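Local coordinates for flagellar motor switch protein FliG (Thermotoga maritima, PDB 3AJC) that probably forms part of the flagellar switch complex, which contacts chemotaxis proteins such as CheY and the motor components that set the direction of rotation, at residues I28-S33 with A60-T65. Residues are numbered along the deposited sequence; the frame is centred on the assembly and turned at random.
Sequences IAVVLS and ALLERT
A29 and L62 mark the nearest passage of the two backbones, 7.3 Å between their CA atoms, where a turn of helix 25-33 faces the type I beta turn from L61 to R64 that follows helix 49-60. The turn carries a backbone hydrogen bond from R64 N to L61 O (3.1 Å), and L62, at its second position, directs its side chain at the helix. With CG anti to the backbone N (chi1 -163°), the leucine reaches across and divides its two methyl groups among three residues. L62 CD1 touches A29 CB at 4.2 Å and V30 CG2 at 4.1 Å, the valine and leucine side chains crossing at about a right angle. L62 CD2 goes to S33 instead, four residues on from A29, and lies 3.5 Å from S33 OG. That hydroxyl is turned back toward the backbone of V30: at chi1 80° it sits between the backbone N and the carbonyl carbon, and S33 OG donates to V30 O over 3.1 Å, approaching from above the carbonyl plane with a C=O...donor angle of 117°. V89 touches both S33 and L62, while R58, the EHPQR-motif arginine important for FliM binding, packs on A29 from helix 49-60. The contact thus joins helix 25-33 to the loop leading into helix 67-79 within the FliG middle domain. No hydrogen bond crosses it; because the S33 hydroxyl already donates to V30 O, its approach to a methyl group probably costs little, and what passes directly between the segments is van der Waals contact centred on one leucine.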
loop_
_atom_site.group_PDB
_atom_site.type_symbol
_atom_site.label_atom_id
_atom_site.label_comp_id
_atom_site.label_asym_id
_atom_site.label_seq_id
_atom_site.Cartn_x
_atom_site.Cartn_y
_atom_site.Cartn_z
ATOM N N ILE A 28 -11.184 14.137 -10.287
ATOM C CA ILE A 28 -9.737 14.027 -10.113
ATOM C C ILE A 28 -9.422 12.661 -9.510
ATOM O O ILE A 28 -8.520 11.961 -9.974
ATOM C CB ILE A 28 -9.200 15.141 -9.175
ATOM C CG1 ILE A 28 -9.417 16.513 -9.826
ATOM C CG2 ILE A 28 -7.717 14.907 -8.878
ATOM C CD1 ILE A 28 -8.944 17.688 -8.976
ATOM N N ALA A 29 -10.186 12.292 -8.484
ATOM C CA ALA A 29 -10.031 11.009 -7.804
ATOM C C ALA A 29 -10.117 9.851 -8.797
ATOM O O ALA A 29 -9.337 8.896 -8.733
ATOM C CB ALA A 29 -11.099 10.862 -6.750
ATOM N N VAL A 30 -11.061 9.943 -9.728
ATOM C CA VAL A 30 -11.246 8.901 -10.731
ATOM C C VAL A 30 -10.047 8.727 -11.651
ATOM O O VAL A 30 -9.611 7.596 -11.911
ATOM C CB VAL A 30 -12.494 9.178 -11.611
ATOM C CG1 VAL A 30 -12.471 8.290 -12.843
ATOM C CG2 VAL A 30 -13.754 8.917 -10.809
ATOM N N VAL A 31 -9.529 9.836 -12.160
ATOM C CA VAL A 31 -8.388 9.779 -13.062
ATOM C C VAL A 31 -7.154 9.201 -12.379
ATOM O O VAL A 31 -6.482 8.337 -12.931
ATOM C CB VAL A 31 -8.016 11.182 -13.611
ATOM C CG1 VAL A 31 -6.766 11.074 -14.497
ATOM C CG2 VAL A 31 -9.179 11.767 -14.399
ATOM N N LEU A 32 -6.863 9.673 -11.172
ATOM C CA LEU A 32 -5.680 9.217 -10.448
ATOM C C LEU A 32 -5.762 7.765 -10.003
ATOM O O LEU A 32 -4.751 7.049 -10.023
ATOM C CB LEU A 32 -5.412 10.102 -9.221
ATOM C CG LEU A 32 -5.149 11.611 -9.387
ATOM C CD1 LEU A 32 -4.358 12.135 -8.186
ATOM C CD2 LEU A 32 -4.361 11.859 -10.639
ATOM N N SER A 33 -6.954 7.329 -9.595
ATOM C CA SER A 33 -7.115 5.952 -9.139
ATOM C C SER A 33 -6.841 4.967 -10.275
ATOM O O SER A 33 -6.669 3.772 -10.031
ATOM C CB SER A 33 -8.519 5.726 -8.549
ATOM O OG SER A 33 -9.483 5.522 -9.564
ATOM N N ALA A 60 -9.875 7.192 -1.686
ATOM C CA ALA A 60 -10.006 6.185 -0.646
ATOM C C ALA A 60 -11.431 5.636 -0.580
ATOM O O ALA A 60 -11.630 4.447 -0.333
ATOM C CB ALA A 60 -9.613 6.778 0.698
ATOM N N LEU A 61 -12.416 6.503 -0.811
ATOM C CA LEU A 61 -13.823 6.110 -0.756
ATOM C C LEU A 61 -14.481 6.156 -2.128
ATOM O O LEU A 61 -15.682 6.392 -2.242
ATOM C CB LEU A 61 -14.568 7.045 0.199
ATOM C CG LEU A 61 -14.015 7.206 1.620
ATOM C CD1 LEU A 61 -14.657 8.420 2.251
ATOM C CD2 LEU A 61 -14.275 5.951 2.453
ATOM N N LEU A 62 -13.687 5.910 -3.162
ATOM C CA LEU A 62 -14.160 5.983 -4.535
ATOM C C LEU A 62 -15.567 5.483 -4.874
ATOM O O LEU A 62 -16.345 6.212 -5.476
ATOM C CB LEU A 62 -13.158 5.314 -5.477
ATOM C CG LEU A 62 -13.382 5.719 -6.937
ATOM C CD1 LEU A 62 -13.096 7.203 -7.106
ATOM C CD2 LEU A 62 -12.473 4.901 -7.837
ATOM N N GLU A 63 -15.894 4.244 -4.546
ATOM C CA GLU A 63 -17.225 3.746 -4.880
ATOM C C GLU A 63 -17.967 3.332 -3.624
ATOM O O GLU A 63 -18.938 2.575 -3.671
ATOM C CB GLU A 63 -17.110 2.578 -5.859
ATOM C CG GLU A 63 -16.684 3.015 -7.252
ATOM C CD GLU A 63 -15.880 1.957 -7.982
ATOM O OE1 GLU A 63 -15.526 2.198 -9.156
ATOM O OE2 GLU A 63 -15.592 0.897 -7.384
ATOM N N ARG A 64 -17.492 3.864 -2.504
ATOM C CA ARG A 64 -18.053 3.596 -1.189
ATOM C C ARG A 64 -18.595 4.896 -0.604
ATOM O O ARG A 64 -18.853 4.972 0.596
ATOM C CB ARG A 64 -16.963 3.077 -0.246
ATOM C CG ARG A 64 -16.288 1.759 -0.621
ATOM C CD ARG A 64 -15.176 1.468 0.389
ATOM N NE ARG A 64 -15.555 1.965 1.708
ATOM C CZ ARG A 64 -14.741 2.051 2.754
ATOM N NH1 ARG A 64 -13.477 1.667 2.653
ATOM N NH2 ARG A 64 -15.190 2.545 3.902
ATOM N N THR A 65 -18.769 5.911 -1.445
ATOM C CA THR A 65 -19.238 7.219 -0.986
ATOM C C THR A 65 -20.569 7.255 -0.249
ATOM O O THR A 65 -20.759 8.074 0.653
ATOM C CB THR A 65 -19.300 8.221 -2.148
ATOM O OG1 THR A 65 -20.375 7.883 -3.032
ATOM C CG2 THR A 65 -18.000 8.187 -2.909
#